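Local coordinates for biotin protein ligase-like protein of unknown function (Silicibacter sp., PDB 3BFM), which is of unknown function but belongs to the biotin/lipoate A/B protein ligase family and resembles biotin protein ligases, at residues G95-N100 and V125-P130; A145-G150 and V154-L159; I171-W174 and E180-H183; A66-C71 and I226-V231. All blocks are in the same frame, centred on the assembly; numbering follows the deposited sequence. Where two conformers were deposited one is given.

Interaction 1 (G95-N100 and V125-P130); sequences GALRIN and VGLDLP
L97 makes the tightest approach between strand 96-99 and strand 123-130: its CD1 lies 3.5 Å from CD1 of L127. The two side chains cross at about a right angle, and this pair of methyls is the one place where they come into close contact. CG of L97 lies anti to the carbonyl carbon (chi1 -66°) and the chain runs on extended, which carries CD1 across the gap between the strands. L127 takes a different course, with CG opposite the backbone nitrogen (chi1 172°), and bends its CD1 back to meet it. The same L97 CD1 also grazes L129 CD1 at 4.5 Å. Two residues further along, I99 points the same way as L97 and sets its CD1 4.3 Å from L129 CD1.

The segment axes come no closer than 8.9 Å and run roughly in the same direction, because strand 102-111 lies between the two in the mixed sheet. The touching side chains therefore meet across one face of the sheet, the face packed by F75 and L79 of helix 67-82 and by L159 and W163 of helix 156-175. No hydrogen bond links the two segments, and all four touching residues are buried and apolar. The contact thus rests on dispersion and exclusion of water, while backbone bonding passes through the intervening strand.

Interaction 2 (A145-G150 and V154-L159); sequences ALYAEG and VAAPRL
Y147 reaches from a short 3-10 turn around L146 and Y147 to the start of helix 156-175, where its OH donates a hydrogen bond of 2.7 Å to the carbonyl oxygen O of V154. The C=O...donor angle is 160°, so the hydroxyl approaches close to the C=O axis. V154 O lies near the ring plane, at the edge, with CE1 of Y147 only 3.2 Å away. V154 precedes the N-cap residue A155, whose own O accepts from L159 N at 3.0 Å in the first turn of the helix; the tyrosine thus grips the chain just ahead of the helix. A phenylalanine in its place would probably keep much of the ring packing but leave V154 O without this donor and the ring end less firmly placed.

L146, L159 and V154 are buried. L146 and L159 reach toward each other tip to tip, CD2 to CD2 at 4.0 Å, and both have CG anti to the backbone nitrogen (chi1 -164° in L146). The other flank is looser: Y147 is itself partly exposed, and A148 and G150 lie on the surface. R158 is also exposed, and its guanidinium forms a salt bridge with E161 rather than joining the contact.

Inward, L79 of helix 67-82 packs on both L146 and L159, L82 of that helix meets V154 and L159, and L129 of strand 123-130 lies against both leucines. The contact therefore ties the loop after this strand to the N-terminal end of helix 156-175, with helix 67-82 alongside.

Interaction 3 (I171-W174 and E180-H183); sequences INRW and ETIH
At the junction of two consecutive helices, 156-175 and 179-189, I182 and R173 meet partners across a very short connection: I182 packs on W174, and R173 touches T181. The I182–W174 pair is the closer. CD1 of I182 lies 3.5 Å from CB of W174 and 3.6 Å from its CA, so the isoleucine tip presses on the root of the tryptophan side chain. It also stands near the plane of the indole, at the ring edge, with ring atom CD1 of W174 4.1 Å from CD1 of I182. The isoleucine branch that touches is CG1–CD1, extended (chi2 163°), which projects the methyl toward the neighbouring helix.

The second pair lies nearer the surface. T181 offers its methyl, CG2, at 4.0 Å from NH2 of R173, and the two side chains cross obliquely without a hydrogen bond between them. R173 bends at chi3 (76°), and its polar partner lies in the connection between the helices: NE forms a salt bridge with E178.

I182 also packs on V70 of helix 67-82 and on F213, while I171 and N172, on the first helix, touch P10 of the second subunit. With buried I182 set against the partly exposed W174, this is a pair of consecutive helices packed side chain to side chain close to the short connection that joins them, the last two helices before the C-terminal beta strands.

Interaction 4 (A66-C71 and I226-V231); sequences AMLPVC and IPLTTV
The ring of P69 meets L228 through CD, the ring carbon next to the nitrogen, which lies 3.8 Å from the CD2 methyl of L228. F213 and W186 of helix 179-189 also pack against this proline. The remaining contacts are between branched aliphatic groups. CD2 of L68 meets two methyls, V231 CG2 at 3.9 Å and L228 CD1 at 4.1 Å. L228 thus gives CD1 to L68 and CD2 to P69. L68 is placed for this by CG lying opposite the backbone nitrogen (chi1 -179°).

The 3-10 turn carrying L228 and V231 is internally braced. P227 O accepts from both T230 N, at 3.1 Å, and T230 OG1, at 2.9 Å, while V231 N bonds to L228 O at 3.0 Å. From this turn L228 and V231 both point toward the helix.

L68 and V231 also reach I109 of strand 102-111, and L68 touches L107. The contact thus seats the turn after strand 223-226, in the C-terminal region of unknown function, near the N-terminal end of helix 67-82 and on the large mixed sheet.

Helix 67-82 and helix 156-175 tie the four contacts together. Interactions 1 and 2, centres 12 Å apart, meet where I99 CD1 lies 3.3 Å from L146 CD1 and N100 ND2 probably hydrogen-bonds to E149 OE1 at 2.7 Å. The centre of interaction 4 is about 14 Å from the centres of interactions 1 and 3; it joins the former through V125 CG1 and C71 CB (3.8 Å) and the latter through the CE methyl of selenomethionine M67, 3.4 Å from W174 CD2. Interactions 2 and 3 use opposite ends of helix 156-175, with centres 26 Å apart. None of the eight segments includes the calcium ligands Q21, D22 and E43.

Interaction 1 (G95-N100 and V125-P130)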
loop_
_atom_site.group_PDB
_atom_site.type_symbol
_atom_site.label_atom_id
_atom_site.label_comp_id
_atom_site.label_asym_id
_atom_site.label_seq_id
_atom_site.Cartn_x
_atom_site.Cartn_y
_atom_site.Cartn_z
ATOM N N GLY A 95 22.535 5.175 -9.346
ATOM C CA GLY A 95 21.603 4.065 -9.465
ATOM C C GLY A 95 22.191 2.743 -9.939
ATOM O O GLY A 95 21.507 1.708 -9.851
ATOM N N ALA A 96 23.410 2.745 -10.457
ATOM C CA ALA A 96 24.053 1.508 -10.849
ATOM C C ALA A 96 24.232 0.559 -9.677
ATOM O O ALA A 96 24.391 0.978 -8.505
ATOM C CB ALA A 96 25.397 1.770 -11.537
ATOM N N LEU A 97 24.137 -0.740 -9.957
ATOM C CA LEU A 97 24.306 -1.717 -8.903
ATOM C C LEU A 97 25.649 -2.400 -9.071
ATOM O O LEU A 97 26.090 -2.576 -10.188
ATOM C CB LEU A 97 23.159 -2.776 -8.934
ATOM C CG LEU A 97 21.759 -2.260 -8.623
ATOM C CD1 LEU A 97 20.608 -3.304 -8.923
ATOM C CD2 LEU A 97 21.680 -1.808 -7.167
ATOM N N ARG A 98 26.279 -2.798 -7.972
ATOM C CA ARG A 98 27.495 -3.580 -8.047
ATOM C C ARG A 98 27.381 -4.798 -7.191
ATOM O O ARG A 98 26.921 -4.725 -6.058
ATOM C CB ARG A 98 28.720 -2.779 -7.599
ATOM C CG ARG A 98 29.020 -1.570 -8.484
ATOM C CD ARG A 98 30.498 -1.257 -8.556
ATOM N NE ARG A 98 30.708 -0.336 -9.670
ATOM C CZ ARG A 98 31.466 -0.544 -10.746
ATOM N NH1 ARG A 98 32.237 -1.623 -10.883
ATOM N NH2 ARG A 98 31.508 0.397 -11.685
ATOM N N ILE A 99 27.785 -5.934 -7.755
ATOM C CA ILE A 99 27.789 -7.190 -7.016
ATOM C C ILE A 99 29.208 -7.707 -7.046
ATOM O O ILE A 99 29.801 -7.809 -8.124
ATOM C CB ILE A 99 26.750 -8.194 -7.606
ATOM C CG1 ILE A 99 25.346 -7.588 -7.422
ATOM C CG2 ILE A 99 26.846 -9.519 -6.920
ATOM C CD1 ILE A 99 24.164 -8.450 -7.954
ATOM N N ASN A 100 29.749 -7.972 -5.858
ATOM C CA ASN A 100 31.173 -8.304 -5.685
ATOM C C ASN A 100 32.079 -7.360 -6.469
ATOM O O ASN A 100 33.048 -7.783 -7.097
ATOM C CB ASN A 100 31.401 -9.768 -6.096
ATOM C CG ASN A 100 30.594 -10.756 -5.259
ATOM O OD1 ASN A 100 30.399 -10.575 -4.060
ATOM N ND2 ASN A 100 30.120 -11.814 -5.903
ATOM N N VAL A 125 10.361 3.960 -10.031
ATOM C CA VAL A 125 11.702 3.384 -9.880
ATOM C C VAL A 125 11.762 2.038 -10.551
ATOM O O VAL A 125 10.938 1.171 -10.284
ATOM C CB VAL A 125 12.095 3.255 -8.392
ATOM C CG1 VAL A 125 13.424 2.521 -8.258
ATOM C CG2 VAL A 125 12.145 4.613 -7.797
ATOM N N GLY A 126 12.750 1.839 -11.408
ATOM C CA GLY A 126 12.869 0.595 -12.140
ATOM C C GLY A 126 14.141 -0.135 -11.798
ATOM O O GLY A 126 15.173 0.509 -11.565
ATOM N N LEU A 127 14.048 -1.463 -11.750
ATOM C CA LEU A 127 15.169 -2.335 -11.527
ATOM C C LEU A 127 15.434 -3.107 -12.831
ATOM O O LEU A 127 14.491 -3.608 -13.464
ATOM C CB LEU A 127 14.818 -3.314 -10.378
ATOM C CG LEU A 127 15.824 -4.433 -10.134
ATOM C CD1 LEU A 127 17.193 -3.838 -9.703
ATOM C CD2 LEU A 127 15.319 -5.492 -9.093
ATOM N N ASP A 128 16.696 -3.132 -13.271
ATOM C CA ASP A 128 17.122 -4.027 -14.341
ATOM C C ASP A 128 18.296 -4.860 -13.784
ATOM O O ASP A 128 19.291 -4.307 -13.333
ATOM C CB ASP A 128 17.554 -3.248 -15.564
ATOM C CG ASP A 128 16.374 -2.668 -16.360
ATOM O OD1 ASP A 128 15.679 -1.749 -15.871
ATOM O OD2 ASP A 128 16.173 -3.112 -17.512
ATOM N N LEU A 129 18.154 -6.183 -13.784
ATOM C CA LEU A 129 19.168 -7.023 -13.215
ATOM C C LEU A 129 19.456 -8.189 -14.149
ATOM O O LEU A 129 18.562 -9.029 -14.407
ATOM C CB LEU A 129 18.730 -7.530 -11.825
ATOM C CG LEU A 129 19.680 -8.378 -10.987
ATOM C CD1 LEU A 129 20.825 -7.496 -10.443
ATOM C CD2 LEU A 129 18.993 -9.114 -9.796
ATOM N N PRO A 130 20.691 -8.246 -14.659
ATOM C CA PRO A 130 21.081 -9.425 -15.415
ATOM C C PRO A 130 21.279 -10.644 -14.555
ATOM O O PRO A 130 21.887 -10.566 -13.520
ATOM C CB PRO A 130 22.394 -8.999 -16.050
ATOM C CG PRO A 130 22.966 -7.983 -15.137
ATOM C CD PRO A 130 21.795 -7.266 -14.549
#

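Interaction 2 (A145-G150 and V154-L159)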
loop_
_atom_site.group_PDB
_atom_site.type_symbol
_atom_site.label_atom_id
_atom_site.label_comp_id
_atom_site.label_asym_id
_atom_site.label_seq_id
_atom_site.Cartn_x
_atom_site.Cartn_y
_atom_site.Cartn_z
ATOM N N ALA A 145 26.851 -10.871 -13.931
ATOM C CA ALA A 145 25.437 -11.173 -13.852
ATOM C C ALA A 145 25.254 -11.924 -12.550
ATOM O O ALA A 145 26.189 -12.555 -12.051
ATOM C CB ALA A 145 24.977 -12.012 -15.028
ATOM N N LEU A 146 24.049 -11.867 -12.004
ATOM C CA LEU A 146 23.766 -12.391 -10.681
ATOM C C LEU A 146 24.189 -13.836 -10.487
ATOM O O LEU A 146 24.809 -14.165 -9.481
ATOM C CB LEU A 146 22.274 -12.297 -10.360
ATOM C CG LEU A 146 21.931 -12.464 -8.873
ATOM C CD1 LEU A 146 22.405 -11.291 -8.049
ATOM C CD2 LEU A 146 20.411 -12.639 -8.779
ATOM N N TYR A 147 23.841 -14.696 -11.446
ATOM C CA TYR A 147 24.089 -16.119 -11.299
ATOM C C TYR A 147 25.545 -16.448 -11.597
ATOM O O TYR A 147 26.001 -17.562 -11.330
ATOM C CB TYR A 147 23.124 -16.949 -12.163
ATOM C CG TYR A 147 21.693 -16.850 -11.719
ATOM C CD1 TYR A 147 21.360 -16.656 -10.386
ATOM C CD2 TYR A 147 20.649 -17.004 -12.622
ATOM C CE1 TYR A 147 20.052 -16.555 -9.993
ATOM C CE2 TYR A 147 19.332 -16.917 -12.239
ATOM C CZ TYR A 147 19.025 -16.707 -10.922
ATOM O OH TYR A 147 17.690 -16.621 -10.544
ATOM N N ALA A 148 26.270 -15.479 -12.142
ATOM C CA ALA A 148 27.713 -15.604 -12.290
ATOM C C ALA A 148 28.431 -15.321 -10.964
ATOM O O ALA A 148 29.600 -15.668 -10.820
ATOM C CB ALA A 148 28.229 -14.661 -13.407
ATOM N N GLU A 149 27.735 -14.720 -10.000
ATOM C CA GLU A 149 28.365 -14.209 -8.763
ATOM C C GLU A 149 28.014 -14.973 -7.506
ATOM O O GLU A 149 28.040 -14.408 -6.413
ATOM C CB GLU A 149 27.982 -12.731 -8.568
ATOM C CG GLU A 149 28.582 -11.824 -9.614
ATOM C CD GLU A 149 30.114 -11.855 -9.593
ATOM O OE1 GLU A 149 30.688 -12.100 -8.509
ATOM O OE2 GLU A 149 30.720 -11.637 -10.665
ATOM N N GLY A 150 27.672 -16.248 -7.659
ATOM C CA GLY A 150 27.400 -17.108 -6.524
ATOM C C GLY A 150 25.977 -17.150 -6.008
ATOM O O GLY A 150 25.752 -17.663 -4.905
ATOM N N VAL A 154 19.287 -18.237 -5.696
ATOM C CA VAL A 154 18.329 -17.152 -5.539
ATOM C C VAL A 154 17.338 -17.222 -6.710
ATOM O O VAL A 154 17.727 -17.083 -7.854
ATOM C CB VAL A 154 19.050 -15.805 -5.530
ATOM C CG1 VAL A 154 18.039 -14.636 -5.428
ATOM C CG2 VAL A 154 20.064 -15.773 -4.384
ATOM N N ALA A 155 16.066 -17.452 -6.423
ATOM C CA ALA A 155 15.047 -17.524 -7.458
ATOM C C ALA A 155 14.582 -16.122 -7.813
ATOM O O ALA A 155 14.373 -15.306 -6.911
ATOM C CB ALA A 155 13.874 -18.360 -6.978
ATOM N N ALA A 156 14.409 -15.839 -9.111
ATOM C CA ALA A 156 14.067 -14.486 -9.566
ATOM C C ALA A 156 12.732 -14.043 -9.006
ATOM O O ALA A 156 12.601 -12.907 -8.541
ATOM C CB ALA A 156 14.055 -14.383 -11.129
ATOM N N PRO A 157 11.713 -14.933 -9.053
ATOM C CA PRO A 157 10.434 -14.541 -8.457
ATOM C C PRO A 157 10.546 -14.166 -6.981
ATOM O O PRO A 157 9.893 -13.241 -6.531
ATOM C CB PRO A 157 9.565 -15.811 -8.593
ATOM C CG PRO A 157 10.210 -16.647 -9.615
ATOM C CD PRO A 157 11.667 -16.288 -9.635
ATOM N N ARG A 158 11.308 -14.925 -6.210
ATOM C CA ARG A 158 11.457 -14.648 -4.774
ATOM C C ARG A 158 12.200 -13.351 -4.525
ATOM O O ARG A 158 11.888 -12.621 -3.603
ATOM C CB ARG A 158 12.180 -15.790 -4.070
ATOM C CG ARG A 158 11.498 -17.171 -4.202
ATOM C CD ARG A 158 10.160 -17.264 -3.488
ATOM N NE ARG A 158 9.032 -16.732 -4.241
ATOM C CZ ARG A 158 8.418 -17.352 -5.250
ATOM N NH1 ARG A 158 8.851 -18.527 -5.699
ATOM N NH2 ARG A 158 7.390 -16.765 -5.841
ATOM N N LEU A 159 13.215 -13.087 -5.340
ATOM C CA LEU A 159 13.969 -11.812 -5.282
ATOM C C LEU A 159 13.086 -10.574 -5.581
ATOM O O LEU A 159 13.141 -9.547 -4.894
ATOM C CB LEU A 159 15.180 -11.880 -6.195
ATOM C CG LEU A 159 16.090 -10.636 -6.174
ATOM C CD1 LEU A 159 16.670 -10.307 -4.795
ATOM C CD2 LEU A 159 17.249 -10.751 -7.198
#

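Interaction 3 (I171-W174 and E180-H183)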
loop_
_atom_site.group_PDB
_atom_site.type_symbol
_atom_site.label_atom_id
_atom_site.label_comp_id
_atom_site.label_asym_id
_atom_site.label_seq_id
_atom_site.Cartn_x
_atom_site.Cartn_y
_atom_site.Cartn_z
ATOM N N ILE A 171 10.158 2.758 2.442
ATOM C CA ILE A 171 9.350 3.869 1.977
ATOM C C ILE A 171 8.466 4.266 3.128
ATOM O O ILE A 171 8.311 5.440 3.394
ATOM C CB ILE A 171 8.444 3.492 0.763
ATOM C CG1 ILE A 171 9.301 3.311 -0.494
ATOM C CG2 ILE A 171 7.374 4.574 0.549
ATOM C CD1 ILE A 171 8.581 2.527 -1.670
ATOM N N ASN A 172 7.928 3.283 3.855
ATOM C CA ASN A 172 7.084 3.635 5.027
ATOM C C ASN A 172 7.901 4.378 6.103
ATOM O O ASN A 172 7.444 5.361 6.665
ATOM C CB ASN A 172 6.354 2.417 5.617
ATOM C CG ASN A 172 5.212 1.929 4.727
ATOM O OD1 ASN A 172 4.577 2.722 4.055
ATOM N ND2 ASN A 172 4.937 0.627 4.745
ATOM N N ARG A 173 9.140 3.978 6.326
ATOM C CA ARG A 173 9.972 4.661 7.306
ATOM C C ARG A 173 10.348 6.063 6.859
ATOM O O ARG A 173 10.414 6.992 7.666
ATOM C CB ARG A 173 11.202 3.841 7.625
ATOM C CG ARG A 173 10.797 2.555 8.329
ATOM C CD ARG A 173 11.944 1.775 8.710
ATOM N NE ARG A 173 12.589 2.353 9.883
ATOM C CZ ARG A 173 13.779 1.972 10.327
ATOM N NH1 ARG A 173 14.441 1.002 9.699
ATOM N NH2 ARG A 173 14.286 2.558 11.408
ATOM N N TRP A 174 10.606 6.222 5.564
ATOM C CA TRP A 174 10.863 7.523 5.011
ATOM C C TRP A 174 9.655 8.443 5.260
ATOM O O TRP A 174 9.793 9.596 5.682
ATOM C CB TRP A 174 11.138 7.389 3.515
ATOM C CG TRP A 174 11.257 8.684 2.800
ATOM C CD1 TRP A 174 12.380 9.453 2.662
ATOM C CD2 TRP A 174 10.216 9.368 2.095
ATOM N NE1 TRP A 174 12.108 10.555 1.922
ATOM C CE2 TRP A 174 10.786 10.530 1.547
ATOM C CE3 TRP A 174 8.863 9.092 1.854
ATOM C CZ2 TRP A 174 10.049 11.440 0.797
ATOM C CZ3 TRP A 174 8.124 9.997 1.105
ATOM C CH2 TRP A 174 8.726 11.165 0.586
ATOM N N GLU A 180 17.147 10.380 8.229
ATOM C CA GLU A 180 18.492 10.273 8.785
ATOM C C GLU A 180 18.988 8.823 8.841
ATOM O O GLU A 180 20.133 8.540 8.489
ATOM C CB GLU A 180 18.541 10.899 10.180
ATOM C CG GLU A 180 19.930 11.106 10.681
ATOM N N THR A 181 18.127 7.902 9.260
ATOM C CA THR A 181 18.476 6.484 9.315
ATOM C C THR A 181 18.700 5.919 7.903
ATOM O O THR A 181 19.614 5.133 7.658
ATOM C CB THR A 181 17.361 5.672 9.993
ATOM O OG1 THR A 181 17.128 6.192 11.309
ATOM C CG2 THR A 181 17.714 4.215 10.069
ATOM N N ILE A 182 17.852 6.342 6.971
ATOM C CA ILE A 182 18.003 5.958 5.576
ATOM C C ILE A 182 19.337 6.409 5.053
ATOM O O ILE A 182 20.044 5.627 4.406
ATOM C CB ILE A 182 16.843 6.530 4.736
ATOM C CG1 ILE A 182 15.570 5.752 5.107
ATOM C CG2 ILE A 182 17.150 6.436 3.219
ATOM C CD1 ILE A 182 14.294 6.421 4.695
ATOM N N HIS A 183 19.707 7.652 5.349
ATOM C CA HIS A 183 21.012 8.152 4.940
ATOM C C HIS A 183 22.141 7.253 5.427
ATOM O O HIS A 183 23.074 6.943 4.685
ATOM C CB HIS A 183 21.246 9.590 5.420
ATOM C CG HIS A 183 20.893 10.627 4.407
ATOM N ND1 HIS A 183 21.723 10.958 3.363
ATOM C CD2 HIS A 183 19.789 11.395 4.269
ATOM C CE1 HIS A 183 21.144 11.886 2.624
ATOM N NE2 HIS A 183 19.974 12.178 3.162
#

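Interaction 4 (A66-C71 and I226-V231)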
loop_
_atom_site.group_PDB
_atom_site.type_symbol
_atom_site.label_atom_id
_atom_site.label_comp_id
_atom_site.label_asym_id
_atom_site.label_seq_id
_atom_site.Cartn_x
_atom_site.Cartn_y
_atom_site.Cartn_z
ATOM N N ALA A 66 14.874 10.869 -3.130
ATOM C CA ALA A 66 15.266 9.880 -2.112
ATOM C C ALA A 66 14.690 8.493 -2.406
ATOM O O ALA A 66 15.139 7.479 -1.845
ATOM C CB ALA A 66 14.855 10.357 -0.725
HETATM N N MSE A 67 13.688 8.420 -3.278
HETATM C CA MSE A 67 13.133 7.112 -3.601
HETATM C C MSE A 67 14.184 6.208 -4.275
HETATM O O MSE A 67 14.124 4.968 -4.164
HETATM C CB MSE A 67 11.884 7.241 -4.505
HETATM C CG MSE A 67 10.675 7.926 -3.806
HETATM SE SE MSE A 67 10.033 6.897 -2.289
HETATM C CE MSE A 67 11.034 8.024 -0.891
ATOM N N LEU A 68 15.122 6.808 -5.018
ATOM C CA LEU A 68 16.212 6.002 -5.620
ATOM C C LEU A 68 17.091 5.301 -4.561
ATOM O O LEU A 68 17.163 4.050 -4.539
ATOM C CB LEU A 68 17.051 6.828 -6.604
ATOM C CG LEU A 68 18.194 6.110 -7.306
ATOM C CD1 LEU A 68 17.620 4.921 -8.089
ATOM C CD2 LEU A 68 18.932 7.042 -8.249
ATOM N N PRO A 69 17.765 6.076 -3.666
ATOM C CA PRO A 69 18.494 5.392 -2.580
ATOM C C PRO A 69 17.669 4.453 -1.711
ATOM O O PRO A 69 18.131 3.359 -1.355
ATOM C CB PRO A 69 19.093 6.543 -1.767
ATOM C CG PRO A 69 18.591 7.780 -2.360
ATOM C CD PRO A 69 18.049 7.530 -3.684
ATOM N N VAL A 70 16.453 4.865 -1.390
ATOM C CA VAL A 70 15.533 4.010 -0.666
ATOM C C VAL A 70 15.345 2.663 -1.346
ATOM O O VAL A 70 15.437 1.636 -0.680
ATOM C CB VAL A 70 14.184 4.699 -0.415
ATOM C CG1 VAL A 70 13.109 3.672 0.020
ATOM C CG2 VAL A 70 14.295 5.835 0.605
ATOM N N CYS A 71 15.078 2.643 -2.654
ATOM C CA CYS A 71 14.864 1.368 -3.352
ATOM C C CYS A 71 16.176 0.592 -3.571
ATOM O O CYS A 71 16.183 -0.626 -3.741
ATOM C CB CYS A 71 14.153 1.609 -4.677
ATOM S SG CYS A 71 12.423 2.145 -4.405
ATOM N N ILE A 226 26.012 18.157 -7.089
ATOM C CA ILE A 226 25.307 17.572 -8.228
ATOM C C ILE A 226 23.993 17.044 -7.676
ATOM O O ILE A 226 23.984 16.036 -6.958
ATOM C CB ILE A 226 26.115 16.453 -8.878
ATOM C CG1 ILE A 226 27.579 16.875 -9.069
ATOM C CG2 ILE A 226 25.464 16.021 -10.201
ATOM C CD1 ILE A 226 27.789 17.926 -10.118
ATOM N N PRO A 227 22.876 17.744 -7.969
ATOM C CA PRO A 227 21.626 17.267 -7.410
ATOM C C PRO A 227 21.232 15.901 -8.029
ATOM O O PRO A 227 21.520 15.629 -9.193
ATOM C CB PRO A 227 20.604 18.359 -7.806
ATOM C CG PRO A 227 21.368 19.475 -8.365
ATOM C CD PRO A 227 22.682 18.947 -8.796
ATOM N N LEU A 228 20.546 15.072 -7.249
ATOM C CA LEU A 228 20.167 13.744 -7.702
ATOM C C LEU A 228 19.141 13.802 -8.853
ATOM O O LEU A 228 19.064 12.869 -9.666
ATOM C CB LEU A 228 19.658 12.918 -6.531
ATOM C CG LEU A 228 19.435 11.427 -6.811
ATOM C CD1 LEU A 228 20.639 10.732 -7.421
ATOM C CD2 LEU A 228 18.987 10.755 -5.508
ATOM N N THR A 229 18.424 14.927 -8.977
ATOM C CA THR A 229 17.556 15.187 -10.141
ATOM C C THR A 229 18.253 15.027 -11.505
ATOM O O THR A 229 17.584 14.687 -12.508
ATOM C CB THR A 229 16.845 16.559 -10.042
ATOM O OG1 THR A 229 17.815 17.575 -9.804
ATOM C CG2 THR A 229 15.892 16.598 -8.885
ATOM N N THR A 230 19.582 15.176 -11.544
ATOM C CA THR A 230 20.349 14.978 -12.755
ATOM C C THR A 230 20.295 13.551 -13.332
ATOM O O THR A 230 20.580 13.368 -14.506
ATOM C CB THR A 230 21.839 15.417 -12.606
ATOM O OG1 THR A 230 22.511 14.533 -11.715
ATOM C CG2 THR A 230 21.923 16.857 -12.108
ATOM N N VAL A 231 19.921 12.554 -12.530
ATOM C CA VAL A 231 19.877 11.161 -13.004
ATOM C C VAL A 231 18.484 10.764 -13.487
ATOM O O VAL A 231 18.289 9.654 -13.934
ATOM C CB VAL A 231 20.389 10.163 -11.917
ATOM C CG1 VAL A 231 21.706 10.676 -11.272
ATOM C CG2 VAL A 231 19.359 9.961 -10.849
#